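Local coordinates for protein aspartate aminotransferase, cytoplasmic (Schizosaccharomyces pombe 972h-, PDB 6JPK) that catalyses the reversible transfer of an amino group from L-aspartate to 2-oxoglutarate, giving oxaloacetate and L-glutamate, as a homodimeric pyridoxal-phosphate enzyme, at residues A[201-206]-A[233-238]; A[213-218]-A[246-251]; A[172-177]-A[207-212]; A[77-82]-A[264-269]; A[128-133]-A[149-154]. The protein carries 1 engineered substitution. One frame throughout, in Å; residues are numbered along the deposited sequence.

Interaction 1 (A[201-206]-A[233-238]); sequences QWLSIF and DSWALN
Ser234 O, just ahead of the contact residues Trp235 and Ala236, takes two hydrogen bonds from Asn238. The side-chain donor Asn238 ND2 lies 3.0 Å from Ser234 O and stands above its carbonyl plane. Asn238 N gives the other bond to Ser234 O, at 3.1 Å, in the first turn of helix 235-241. Asn238 ND2 also bonds to Leu87 O, and OD1 to Asn91 ND2. Between this helix and helix 199-211 the contact has no hydrogen bond. Ala236 CB sits over one face of the Trp202 indole, 4.1 Å from the centroid of its five-membered ring and 18° off the normal, a CH-pi contact. Trp235 CG is anti to the backbone N (chi1 178°), and this carries the indole across to helix 199-211. There Trp202 CB meets the edge of the Trp235 ring, 3.7 Å from CZ3. The Trp202 and Trp235 side chains slide past each other in opposite directions, and their rings meet obliquely with planes 49° apart. Leu203 CD2 touches Trp235 CH2 at 4.1 Å, the side chains crossing at about a right angle. Phe206 CZ comes within 3.5 Å of Ala236 O. Arg199 makes a cation-pi contact with Trp235, and Phe240 meets Phe206 edge-to-face. Phe206 and Leu237 both rest on Phe218 of the central sheet. The two helices of this aminotransferase domain thus meet by aromatic and methyl packing, which depends on shape.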
# COMPACT_ATOMS: atom_id res chain seq x y z
N GLN A 201 9.90 29.83 -18.71
CA GLN A 201 8.50 29.44 -18.89
C GLN A 201 7.84 29.11 -17.55
O GLN A 201 6.67 29.44 -17.33
CB GLN A 201 8.41 28.25 -19.85
CG GLN A 201 8.76 28.60 -21.29
CD GLN A 201 8.89 27.38 -22.17
OE1 GLN A 201 9.27 26.31 -21.70
NE2 GLN A 201 8.57 27.53 -23.46
N TRP A 202 8.58 28.44 -16.65
CA TRP A 202 8.05 28.12 -15.33
C TRP A 202 7.62 29.37 -14.57
O TRP A 202 6.57 29.37 -13.91
CB TRP A 202 9.10 27.37 -14.51
CG TRP A 202 9.08 25.88 -14.60
CD1 TRP A 202 10.12 25.07 -14.94
CD2 TRP A 202 7.99 25.01 -14.28
NE1 TRP A 202 9.75 23.75 -14.87
CE2 TRP A 202 8.44 23.69 -14.46
CE3 TRP A 202 6.67 25.22 -13.85
CZ2 TRP A 202 7.61 22.58 -14.26
CZ3 TRP A 202 5.87 24.13 -13.63
CH2 TRP A 202 6.34 22.82 -13.84
N LEU A 203 8.44 30.41 -14.61
CA LEU A 203 8.12 31.63 -13.87
C LEU A 203 6.82 32.24 -14.37
O LEU A 203 5.98 32.69 -13.58
CB LEU A 203 9.26 32.64 -13.99
CG LEU A 203 10.61 32.23 -13.37
CD1 LEU A 203 11.63 33.34 -13.62
CD2 LEU A 203 10.46 31.95 -11.88
N SER A 204 6.62 32.24 -15.69
CA SER A 204 5.36 32.72 -16.25
C SER A 204 4.20 31.79 -15.89
O SER A 204 3.08 32.25 -15.63
CB SER A 204 5.52 32.87 -17.76
OG SER A 204 4.26 33.02 -18.40
N ILE A 205 4.44 30.48 -15.86
CA ILE A 205 3.41 29.53 -15.43
C ILE A 205 3.01 29.81 -13.98
O ILE A 205 1.82 29.85 -13.64
CB ILE A 205 3.90 28.08 -15.62
CG1 ILE A 205 3.92 27.70 -17.10
CG2 ILE A 205 3.01 27.11 -14.85
CD1 ILE A 205 4.71 26.42 -17.36
N PHE A 206 4.00 30.00 -13.10
CA PHE A 206 3.69 30.27 -11.69
C PHE A 206 2.90 31.57 -11.54
O PHE A 206 1.94 31.63 -10.76
CB PHE A 206 4.98 30.35 -10.86
CG PHE A 206 5.70 29.04 -10.73
CD1 PHE A 206 5.00 27.84 -10.78
CD2 PHE A 206 7.08 29.00 -10.56
CE1 PHE A 206 5.66 26.63 -10.65
CE2 PHE A 206 7.75 27.79 -10.43
CZ PHE A 206 7.04 26.61 -10.48
N ASP A 233 16.87 19.22 -10.19
CA ASP A 233 15.61 18.55 -10.52
C ASP A 233 14.46 18.99 -9.61
O ASP A 233 13.30 18.88 -10.02
CB ASP A 233 15.80 17.03 -10.47
CG ASP A 233 16.68 16.52 -11.62
OD1 ASP A 233 17.03 17.35 -12.50
OD2 ASP A 233 17.03 15.32 -11.64
N SER A 234 14.75 19.51 -8.42
CA SER A 234 13.73 20.08 -7.55
C SER A 234 13.60 21.59 -7.69
O SER A 234 12.92 22.23 -6.87
CB SER A 234 14.03 19.72 -6.08
OG SER A 234 15.22 20.35 -5.63
N TRP A 235 14.19 22.18 -8.73
CA TRP A 235 14.21 23.64 -8.87
C TRP A 235 12.81 24.24 -8.89
O TRP A 235 12.55 25.27 -8.25
CB TRP A 235 14.97 24.05 -10.14
CG TRP A 235 14.96 25.55 -10.32
CD1 TRP A 235 15.86 26.44 -9.82
CD2 TRP A 235 13.96 26.33 -10.99
NE1 TRP A 235 15.50 27.73 -10.16
CE2 TRP A 235 14.34 27.69 -10.88
CE3 TRP A 235 12.79 26.02 -11.69
CZ2 TRP A 235 13.58 28.73 -11.44
CZ3 TRP A 235 12.03 27.06 -12.25
CH2 TRP A 235 12.44 28.40 -12.12
N ALA A 236 11.88 23.62 -9.63
CA ALA A 236 10.54 24.18 -9.76
C ALA A 236 9.81 24.20 -8.43
O ALA A 236 9.13 25.18 -8.10
CB ALA A 236 9.73 23.40 -10.80
N LEU A 237 9.92 23.12 -7.65
CA LEU A 237 9.38 23.06 -6.30
C LEU A 237 9.87 24.21 -5.44
O LEU A 237 9.09 24.87 -4.75
CB LEU A 237 9.79 21.75 -5.62
CG LEU A 237 8.80 20.61 -5.52
CD1 LEU A 237 8.40 20.22 -6.92
CD2 LEU A 237 9.49 19.47 -4.78
N ASN A 238 11.19 24.41 -5.42
CA ASN A 238 11.76 25.41 -4.54
C ASN A 238 11.49 26.82 -5.04
O ASN A 238 11.41 27.75 -4.24
CB ASN A 238 13.25 25.14 -4.37
CG ASN A 238 13.51 23.96 -3.45
OD1 ASN A 238 13.40 24.08 -2.23
ND2 ASN A 238 13.80 22.81 -4.03

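Interaction 2 (A[213-218]-A[246-251]); sequences KHLVVF and DFFVCQ
Strands 215-220 and 247-252 are parallel neighbours in the central mixed sheet of this aminotransferase, and helices 230-233 and 235-241 lie between them in the chain. Three backbone bonds set the register. Phe248 N reaches Val216 O at 3.1 Å, Phe218 N reaches Phe248 O at 2.9 Å, and Cys250 N reaches Phe218 O at 2.8 Å. Where the strands begin, a water takes over: it accepts from Val216 N and donates to Asp246 O. On the face that carries Val217 and Phe248, Val217 CG1 and CG2 each lie 4.1 Å from Phe248 CB. With Val217 CG1 anti to the backbone N (chi1 -179°), that methyl also reaches Cys250 SG. Leu215 CD1 comes to the edge of the Phe248 ring, 4.2 Å from CE1. On the face that carries Phe218 and Val249, Phe247 CD2 meets the edge of the Phe218 ring at Phe218 CD2, 3.8 Å away. The two ring planes are 84° apart. The Asp246 carboxylate bonds to Tyr269 OH and to the backbone N of Ser2 and Asp3 of the second subunit. Inner backbone groups are thus paired, while largely apolar side chains pack on both faces.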
# COMPACT_ATOMS: atom_id res chain seq x y z
N LYS A 213 -5.35 31.92 -8.58
CA LYS A 213 -5.55 31.32 -7.26
C LYS A 213 -5.77 29.81 -7.34
O LYS A 213 -6.52 29.24 -6.55
CB LYS A 213 -6.72 31.99 -6.51
CG LYS A 213 -6.71 33.52 -6.58
CD LYS A 213 -7.84 34.11 -5.74
CE LYS A 213 -8.05 35.58 -6.04
NZ LYS A 213 -6.81 36.37 -5.83
N HIS A 214 -5.12 29.16 -8.31
CA HIS A 214 -5.23 27.72 -8.44
C HIS A 214 -4.47 27.02 -7.31
O HIS A 214 -3.54 27.58 -6.73
CB HIS A 214 -4.68 27.26 -9.79
CG HIS A 214 -5.44 27.77 -10.98
ND1 HIS A 214 -6.82 27.85 -11.00
CD2 HIS A 214 -5.02 28.23 -12.18
CE1 HIS A 214 -7.21 28.33 -12.17
NE2 HIS A 214 -6.13 28.57 -12.90
N LEU A 215 -4.89 25.80 -7.01
CA LEU A 215 -4.21 24.95 -6.03
C LEU A 215 -3.22 24.04 -6.76
O LEU A 215 -3.59 23.35 -7.72
CB LEU A 215 -5.23 24.13 -5.24
CG LEU A 215 -4.65 23.06 -4.32
CD1 LEU A 215 -3.75 23.72 -3.29
CD2 LEU A 215 -5.75 22.26 -3.64
N VAL A 216 -1.97 24.03 -6.30
CA VAL A 216 -0.88 23.36 -7.01
C VAL A 216 -0.53 22.04 -6.32
O VAL A 216 -0.32 22.00 -5.09
CB VAL A 216 0.36 24.27 -7.11
CG1 VAL A 216 1.57 23.49 -7.60
CG2 VAL A 216 0.06 25.45 -8.06
N VAL A 217 -0.46 20.97 -7.11
CA VAL A 217 0.05 19.66 -6.70
C VAL A 217 1.21 19.30 -7.63
O VAL A 217 1.01 19.16 -8.84
CB VAL A 217 -1.04 18.57 -6.77
CG1 VAL A 217 -0.47 17.22 -6.32
CG2 VAL A 217 -2.27 18.97 -5.97
N PHE A 218 2.41 19.20 -7.08
CA PHE A 218 3.58 18.75 -7.83
C PHE A 218 3.72 17.24 -7.72
O PHE A 218 3.64 16.68 -6.63
CB PHE A 218 4.87 19.39 -7.31
CG PHE A 218 5.06 20.82 -7.73
CD1 PHE A 218 5.47 21.13 -9.01
CD2 PHE A 218 4.88 21.85 -6.81
CE1 PHE A 218 5.67 22.46 -9.38
CE2 PHE A 218 5.08 23.18 -7.17
CZ PHE A 218 5.48 23.48 -8.46
N ASP A 246 0.30 27.62 0.19
CA ASP A 246 0.42 26.21 0.54
C ASP A 246 0.17 25.35 -0.70
O ASP A 246 -0.52 25.77 -1.64
CB ASP A 246 -0.49 25.82 1.72
CG ASP A 246 -1.91 26.39 1.65
OD1 ASP A 246 -2.10 27.56 1.25
OD2 ASP A 246 -2.85 25.67 2.08
N PHE A 247 0.79 24.18 -0.74
CA PHE A 247 0.71 23.30 -1.91
C PHE A 247 1.07 21.88 -1.48
O PHE A 247 1.50 21.64 -0.35
CB PHE A 247 1.61 23.80 -3.05
CG PHE A 247 3.10 23.78 -2.74
CD1 PHE A 247 3.67 24.76 -1.94
CD2 PHE A 247 3.93 22.81 -3.29
CE1 PHE A 247 5.05 24.76 -1.66
CE2 PHE A 247 5.31 22.79 -3.02
CZ PHE A 247 5.87 23.77 -2.20
N PHE A 248 0.91 20.93 -2.42
CA PHE A 248 1.14 19.51 -2.19
C PHE A 248 2.26 18.98 -3.07
O PHE A 248 2.47 19.46 -4.19
CB PHE A 248 -0.11 18.67 -2.46
CG PHE A 248 -1.26 18.97 -1.55
CD1 PHE A 248 -2.06 20.08 -1.76
CD2 PHE A 248 -1.55 18.12 -0.48
CE1 PHE A 248 -3.13 20.36 -0.93
CE2 PHE A 248 -2.63 18.38 0.35
CZ PHE A 248 -3.41 19.51 0.14
N VAL A 249 2.95 17.96 -2.58
CA VAL A 249 4.01 17.29 -3.33
C VAL A 249 3.83 15.78 -3.18
O VAL A 249 3.70 15.28 -2.06
CB VAL A 249 5.42 17.70 -2.87
CG1 VAL A 249 6.48 17.02 -3.73
CG2 VAL A 249 5.59 19.22 -2.89
N CYS A 250 3.85 15.06 -4.30
CA CYS A 250 3.84 13.59 -4.30
C CYS A 250 5.18 13.09 -4.82
O CYS A 250 5.53 13.34 -5.98
CB CYS A 250 2.69 13.05 -5.15
SG CYS A 250 1.08 13.73 -4.69
N GLN A 251 5.90 12.35 -3.98
CA GLN A 251 7.31 12.03 -4.20
C GLN A 251 7.48 10.53 -4.27
O GLN A 251 6.94 9.80 -3.43
CB GLN A 251 8.16 12.62 -3.07
CG GLN A 251 9.63 12.23 -3.05
CD GLN A 251 10.30 12.75 -1.77
OE1 GLN A 251 9.66 12.81 -0.72
NE2 GLN A 251 11.56 13.17 -1.88
O HOH W 1 -0.98 26.00 -4.37

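Interaction 3 (A[172-177]-A[207-212]); sequences STIKSA and ESLLSR
Ile174, Arg212 and Lys175 bury the most surface here. Ile174 CG2 presses on the backbone of the other helix, 3.6 Å from both Ser208 C and Leu209 N. This methyl is anti to the backbone N of Ile174, while CD1 on the other branch reaches Leu209 CD2 at 4.2 Å. Ser208 CB fits against Ile174 CG2 as well. Arg212 bends at chi2 (-61°) and chi3 (-81°), which folds its guanidinium back to the residue just past helix 167-176, where it grips Ala177 O side-on with two nitrogens. Arg212 NH2 lies 2.8 Å from Ala177 O with an N-H...O angle of 158°, and NE gives a longer bond to the same oxygen at 3.2 Å. Both bonds run close to the guanidinium plane. Lys175 O stands over one face of that group without bonding to it. The Lys175 chain extends alongside Ser208, with CE 3.6 Å from Ser208 OG. A positive group at the C-terminal end of a helix is likely to be electrostatically favourable. Ile174 and Leu209 both pack on Phe183 of strand 182-186. Two nearly parallel helices lying side by side on a largely parallel sheet are typical of the alpha/beta large domain of fold-type I enzymes.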
# COMPACT_ATOMS: atom_id res chain seq x y z
N SER A 172 -2.61 29.47 -21.65
CA SER A 172 -3.95 29.93 -21.96
C SER A 172 -4.98 29.17 -21.14
O SER A 172 -5.95 29.77 -20.64
CB SER A 172 -4.20 29.80 -23.46
OG SER A 172 -5.55 30.06 -23.76
N THR A 173 -4.78 27.86 -20.97
CA THR A 173 -5.68 27.07 -20.13
C THR A 173 -5.61 27.51 -18.67
O THR A 173 -6.64 27.60 -17.99
CB THR A 173 -5.37 25.58 -20.28
OG1 THR A 173 -5.63 25.18 -21.63
CG2 THR A 173 -6.23 24.73 -19.34
N ILE A 174 -4.41 27.81 -18.17
CA ILE A 174 -4.30 28.29 -16.79
C ILE A 174 -5.12 29.55 -16.60
O ILE A 174 -5.85 29.69 -15.61
CB ILE A 174 -2.82 28.51 -16.41
CG1 ILE A 174 -2.08 27.17 -16.33
CG2 ILE A 174 -2.74 29.29 -15.08
CD1 ILE A 174 -0.57 27.30 -16.22
N LYS A 175 -5.04 30.49 -17.54
CA LYS A 175 -5.73 31.76 -17.35
C LYS A 175 -7.25 31.61 -17.45
O LYS A 175 -7.98 32.34 -16.78
CB LYS A 175 -5.24 32.79 -18.36
CG LYS A 175 -3.77 33.13 -18.24
CD LYS A 175 -3.34 33.97 -19.44
CE LYS A 175 -1.97 34.60 -19.23
NZ LYS A 175 -1.39 35.10 -20.50
N SER A 176 -7.74 30.68 -18.27
CA SER A 176 -9.19 30.58 -18.48
C SER A 176 -9.87 29.60 -17.53
O SER A 176 -11.09 29.62 -17.42
CB SER A 176 -9.49 30.18 -19.93
OG SER A 176 -8.94 28.90 -20.20
N ALA A 177 -9.11 28.74 -16.86
CA ALA A 177 -9.72 27.80 -15.93
C ALA A 177 -10.35 28.55 -14.76
O ALA A 177 -9.85 29.61 -14.36
CB ALA A 177 -8.68 26.80 -15.41
N GLU A 207 3.28 32.60 -12.29
CA GLU A 207 2.57 33.88 -12.21
C GLU A 207 1.09 33.72 -12.53
O GLU A 207 0.23 34.27 -11.82
CB GLU A 207 3.21 34.90 -13.17
CG GLU A 207 2.51 36.26 -13.17
CD GLU A 207 2.12 36.73 -14.57
OE1 GLU A 207 2.95 36.58 -15.51
OE2 GLU A 207 0.99 37.25 -14.74
N SER A 208 0.76 32.99 -13.59
CA SER A 208 -0.64 32.84 -13.96
C SER A 208 -1.39 31.92 -13.00
O SER A 208 -2.57 32.16 -12.71
CB SER A 208 -0.75 32.34 -15.40
OG SER A 208 -0.33 33.35 -16.31
N LEU A 209 -0.72 30.87 -12.50
CA LEU A 209 -1.34 30.01 -11.49
C LEU A 209 -1.73 30.81 -10.25
O LEU A 209 -2.81 30.61 -9.69
CB LEU A 209 -0.41 28.86 -11.11
CG LEU A 209 -0.18 27.71 -12.09
CD1 LEU A 209 1.07 26.92 -11.69
CD2 LEU A 209 -1.39 26.77 -12.14
N LEU A 210 -0.85 31.71 -9.79
CA LEU A 210 -1.17 32.52 -8.62
C LEU A 210 -2.24 33.56 -8.93
O LEU A 210 -3.11 33.83 -8.10
CB LEU A 210 0.08 33.21 -8.08
CG LEU A 210 1.27 32.27 -7.86
CD1 LEU A 210 2.52 33.10 -7.88
CD2 LEU A 210 1.16 31.50 -6.57
N SER A 211 -2.18 34.17 -10.12
CA SER A 211 -3.18 35.17 -10.50
C SER A 211 -4.59 34.57 -10.51
O SER A 211 -5.56 35.27 -10.21
CB SER A 211 -2.84 35.75 -11.86
OG SER A 211 -3.74 36.79 -12.19
N ARG A 212 -4.72 33.29 -10.85
CA ARG A 212 -6.00 32.60 -10.85
C ARG A 212 -6.27 31.85 -9.55
O ARG A 212 -7.31 31.19 -9.44
CB ARG A 212 -6.09 31.64 -12.03
CG ARG A 212 -6.12 32.33 -13.39
CD ARG A 212 -7.34 33.25 -13.51
NE ARG A 212 -8.55 32.49 -13.85
CZ ARG A 212 -9.77 33.01 -13.92
NH1 ARG A 212 -9.97 34.31 -13.66
NH2 ARG A 212 -10.80 32.24 -14.26

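Interaction 4 (A[77-82]-A[264-269]); sequences PRFTKA and TGCMHY
Phe79 makes the close part of this contact between helix 77-87 and strand 264-270. Its CG is anti to the backbone N (chi1 167°), which sends the ring across to the strand. Gly265 O lies in the ring plane at the edge, 3.4 Å from Phe79 CE2. Thr264 CG2 touches the ring obliquely, 3.7 Å from Phe79 CE1. Cys266 CB completes the set at 4.2 Å from Phe79 CE2. Ala300 and Ala303 of helix 297-308 also pack on this ring. The next residue, the partly exposed Thr80, makes the looser side. Thr80 CG2 is 4.2 Å from Cys266 SG. His268 CE1 comes to 4.2 Å from Thr80 O, with the oxygen near the plane of the imidazole. The His268 nitrogens are bonded elsewhere, ND1 to Ser102 OG and NE2 to Gln251 OE1, which fixes the turn of the ring. With an alanine here instead of Phe79, Thr264 CG2 and Cys266 CB would probably lose their packing partner and a gap would open between helix and strand. No hydrogen bond joins these segments, though Gln251 NE2 bonds to Ala83 O of the same helix. What joins them is apolar packing plus ring hydrogens facing one backbone carbonyl, a weakly polar approach.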
# COMPACT_ATOMS: atom_id res chain seq x y z
N PRO A 77 9.82 7.93 10.90
CA PRO A 77 10.08 9.38 10.99
C PRO A 77 11.38 9.82 10.35
O PRO A 77 11.42 10.89 9.73
CB PRO A 77 10.07 9.63 12.51
CG PRO A 77 9.18 8.55 13.05
CD PRO A 77 9.49 7.33 12.20
N ARG A 78 12.46 9.04 10.48
CA ARG A 78 13.70 9.49 9.85
C ARG A 78 13.64 9.38 8.34
O ARG A 78 14.45 10.01 7.65
CB ARG A 78 14.90 8.72 10.40
CG ARG A 78 14.72 7.23 10.46
CD ARG A 78 15.57 6.63 11.60
NE ARG A 78 15.34 5.20 11.74
CZ ARG A 78 15.84 4.30 10.90
NH1 ARG A 78 16.60 4.72 9.88
NH2 ARG A 78 15.59 3.00 11.07
N PHE A 79 12.71 8.58 7.80
CA PHE A 79 12.47 8.61 6.36
C PHE A 79 11.66 9.84 5.96
O PHE A 79 12.06 10.58 5.06
CB PHE A 79 11.77 7.34 5.88
CG PHE A 79 11.23 7.46 4.47
CD1 PHE A 79 12.09 7.40 3.38
CD2 PHE A 79 9.87 7.65 4.24
CE1 PHE A 79 11.60 7.51 2.08
CE2 PHE A 79 9.36 7.76 2.94
CZ PHE A 79 10.23 7.69 1.86
N THR A 80 10.49 10.06 6.59
CA THR A 80 9.65 11.16 6.14
C THR A 80 10.37 12.49 6.29
O THR A 80 10.25 13.38 5.44
CB THR A 80 8.31 11.20 6.88
OG1 THR A 80 8.54 11.38 8.28
CG2 THR A 80 7.48 9.91 6.63
N LYS A 81 11.16 12.65 7.37
CA LYS A 81 11.89 13.90 7.52
C LYS A 81 12.95 14.05 6.44
O LYS A 81 13.07 15.11 5.82
CB LYS A 81 12.52 14.00 8.91
CG LYS A 81 13.18 15.36 9.19
CD LYS A 81 13.87 15.37 10.55
CE LYS A 81 14.55 16.71 10.83
NZ LYS A 81 15.46 16.61 12.02
N ALA A 82 13.74 12.99 6.20
CA ALA A 82 14.80 13.06 5.19
C ALA A 82 14.24 13.22 3.78
O ALA A 82 14.85 13.89 2.93
CB ALA A 82 15.67 11.80 5.26
N THR A 264 8.31 2.77 -2.16
CA THR A 264 8.81 3.80 -1.24
C THR A 264 8.52 5.19 -1.81
O THR A 264 9.08 5.58 -2.84
CB THR A 264 10.31 3.60 -0.99
OG1 THR A 264 10.54 2.25 -0.55
CG2 THR A 264 10.81 4.56 0.07
N GLY A 265 7.65 5.93 -1.12
CA GLY A 265 7.26 7.26 -1.54
C GLY A 265 6.80 8.07 -0.35
O GLY A 265 6.75 7.58 0.78
N CYS A 266 6.46 9.33 -0.61
CA CYS A 266 6.02 10.21 0.45
C CYS A 266 5.12 11.29 -0.13
O CYS A 266 5.40 11.83 -1.20
CB CYS A 266 7.23 10.85 1.15
SG CYS A 266 6.84 11.45 2.80
N MET A 267 4.01 11.58 0.56
CA MET A 267 3.18 12.73 0.22
C MET A 267 3.49 13.85 1.20
O MET A 267 3.65 13.61 2.40
CB MET A 267 1.68 12.39 0.28
CG MET A 267 0.77 13.44 -0.40
SD MET A 267 -0.56 14.11 0.66
CE MET A 267 0.34 15.23 1.71
N HIS A 268 3.58 15.08 0.69
CA HIS A 268 3.87 16.24 1.53
C HIS A 268 2.83 17.32 1.28
O HIS A 268 2.49 17.61 0.13
CB HIS A 268 5.26 16.84 1.26
CG HIS A 268 6.37 15.83 1.27
ND1 HIS A 268 7.08 15.53 2.41
CD2 HIS A 268 6.90 15.08 0.28
CE1 HIS A 268 7.99 14.61 2.13
NE2 HIS A 268 7.91 14.33 0.84
N TYR A 269 2.35 17.92 2.37
CA TYR A 269 1.60 19.17 2.33
C TYR A 269 2.48 20.24 2.96
O TYR A 269 2.92 20.09 4.11
CB TYR A 269 0.27 19.06 3.06
CG TYR A 269 -0.44 20.39 3.29
CD1 TYR A 269 -1.00 21.10 2.23
CD2 TYR A 269 -0.55 20.92 4.57
CE1 TYR A 269 -1.65 22.31 2.45
CE2 TYR A 269 -1.19 22.13 4.80
CZ TYR A 269 -1.75 22.82 3.73
OH TYR A 269 -2.40 24.02 3.96

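Interaction 5 (A[128-133]-A[149-154]); sequences GAHVYI and GVTVET. Engineered in segment 149-154: Glu153 (natural residue Asp).
The His130 and Tyr132 rings each carry an aliphatic group of the other strand over one face. Thr151 CG2 sits 3.7 Å from the centroid of the His130 ring, 11° off its normal. At the edge of that ring His130 ND1 bonds to Glu153 OE2 at 2.9 Å. The bond is bent (132°), and the oxygen uses its anti lone pair. Glu153 is an engineered residue, Asp in the natural sequence, and its chain bends at chi2 (-78°) to bring the carboxylate to the imidazole. Glu153 CB lies over the Tyr132 ring, 3.6 Å from its centroid; Tyr132 also stacks with Phe183. A leucine in place of His130 would probably leave Glu153 OE2 without this donor and Thr151 CG2 without its ring face. The two strands are the parallel pair of a beta-alpha-beta unit, connected through helix 140-147. Their backbones bond from Val131 N to Thr151 O (3.0 Å), Glu153 N to Val131 O (2.8 Å) and Ile133 N to Glu153 O (3.0 Å). Ahead of them a water donates to Ala129 O and accepts from Thr151 N. On the sheet face of Val131, Ile133 and Val152, Ile133 CD1 packs 3.5 Å from Val152 CG1, and Val131 CG1 meets Val152 CG2 at 3.7 Å.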
# COMPACT_ATOMS: atom_id res chain seq x y z
N GLY A 128 -16.31 22.70 -5.69
CA GLY A 128 -16.59 22.21 -7.03
C GLY A 128 -15.43 22.31 -8.00
O GLY A 128 -15.64 22.23 -9.22
N ALA A 129 -14.20 22.48 -7.51
CA ALA A 129 -13.04 22.62 -8.39
C ALA A 129 -12.78 21.33 -9.17
O ALA A 129 -12.95 20.23 -8.66
CB ALA A 129 -11.79 22.96 -7.57
N HIS A 130 -12.32 21.49 -10.41
CA HIS A 130 -11.82 20.38 -11.21
C HIS A 130 -10.30 20.30 -11.08
O HIS A 130 -9.64 21.26 -10.68
CB HIS A 130 -12.19 20.54 -12.69
CG HIS A 130 -13.66 20.64 -12.95
ND1 HIS A 130 -14.18 20.85 -14.21
CD2 HIS A 130 -14.73 20.56 -12.11
CE1 HIS A 130 -15.50 20.91 -14.14
NE2 HIS A 130 -15.86 20.74 -12.88
N VAL A 131 -9.74 19.14 -11.44
CA VAL A 131 -8.29 18.97 -11.50
C VAL A 131 -7.85 18.98 -12.96
O VAL A 131 -8.51 18.39 -13.82
CB VAL A 131 -7.81 17.69 -10.77
CG1 VAL A 131 -8.43 16.42 -11.37
CG2 VAL A 131 -6.27 17.60 -10.80
N TYR A 132 -6.75 19.67 -13.22
CA TYR A 132 -6.18 19.81 -14.56
C TYR A 132 -4.87 19.03 -14.63
O TYR A 132 -3.97 19.25 -13.81
CB TYR A 132 -5.93 21.27 -14.92
CG TYR A 132 -7.18 22.03 -15.31
CD1 TYR A 132 -8.15 22.35 -14.35
CD2 TYR A 132 -7.39 22.45 -16.62
CE1 TYR A 132 -9.29 23.05 -14.69
CE2 TYR A 132 -8.54 23.15 -16.98
CZ TYR A 132 -9.48 23.44 -16.01
OH TYR A 132 -10.62 24.14 -16.34
N ILE A 133 -4.77 18.14 -15.61
CA ILE A 133 -3.59 17.32 -15.84
C ILE A 133 -3.09 17.58 -17.26
O ILE A 133 -3.84 18.02 -18.13
CB ILE A 133 -3.91 15.83 -15.65
CG1 ILE A 133 -4.79 15.34 -16.81
CG2 ILE A 133 -4.62 15.61 -14.32
CD1 ILE A 133 -5.26 13.91 -16.64
N GLY A 149 -14.01 10.79 -7.57
CA GLY A 149 -15.13 11.68 -7.76
C GLY A 149 -14.79 13.08 -8.22
O GLY A 149 -15.68 13.93 -8.25
N VAL A 150 -13.54 13.35 -8.58
CA VAL A 150 -13.16 14.67 -9.07
C VAL A 150 -13.23 14.68 -10.59
O VAL A 150 -12.81 13.72 -11.25
CB VAL A 150 -11.75 15.05 -8.56
CG1 VAL A 150 -11.40 16.50 -8.96
CG2 VAL A 150 -11.68 14.91 -7.06
N THR A 151 -13.75 15.76 -11.15
CA THR A 151 -13.78 15.94 -12.59
C THR A 151 -12.40 16.37 -13.08
O THR A 151 -11.77 17.26 -12.50
CB THR A 151 -14.84 16.99 -12.97
OG1 THR A 151 -16.13 16.53 -12.56
CG2 THR A 151 -14.86 17.25 -14.50
N VAL A 152 -11.94 15.72 -14.15
CA VAL A 152 -10.60 15.88 -14.69
C VAL A 152 -10.68 16.66 -16.00
O VAL A 152 -11.45 16.30 -16.90
CB VAL A 152 -9.92 14.51 -14.90
CG1 VAL A 152 -8.57 14.65 -15.61
CG2 VAL A 152 -9.76 13.78 -13.53
N GLU A 153 -9.93 17.74 -16.09
CA GLU A 153 -9.74 18.51 -17.31
C GLU A 153 -8.28 18.38 -17.72
O GLU A 153 -7.46 17.82 -16.98
CB GLU A 153 -10.13 19.98 -17.10
CG GLU A 153 -11.47 20.18 -16.44
CD GLU A 153 -12.65 19.99 -17.40
OE1 GLU A 153 -12.41 19.77 -18.61
OE2 GLU A 153 -13.81 20.08 -16.94
N THR A 154 -7.93 18.89 -18.90
CA THR A 154 -6.53 18.83 -19.30
C THR A 154 -6.04 20.22 -19.69
O THR A 154 -6.82 21.12 -20.02
CB THR A 154 -6.28 17.83 -20.46
OG1 THR A 154 -6.83 18.35 -21.67
CG2 THR A 154 -6.92 16.47 -20.19
O HOH W 2 -14.74 18.01 -9.48

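In the fold
Interactions 2, 4 and 5 reach the same central sheet, and interactions 1 and 3 join helices that pack on it. Helix 199-211 serves both 1 and 3, where Ile205 CG2 touches Ile174 CD1 at 3.8 Å. Interaction 1 rests on 2 through Leu237 CD1 and Phe218 CG, 3.5 Å apart. His214 NE2 probably bonds to Ile174 O (2.9 Å), linking 2 with 3. Backbone pairing of Val249 with His268 connects 2 to 4. Interaction 5 touches 3 through Tyr132. Cys250 and Ile133 each lie about 8 Å, between side chains, from Trp138, which probably binds L-aspartate. The Thr264 side chain is about 11 Å from that of Lys255, the probable cofactor lysine, unmodified in this structure.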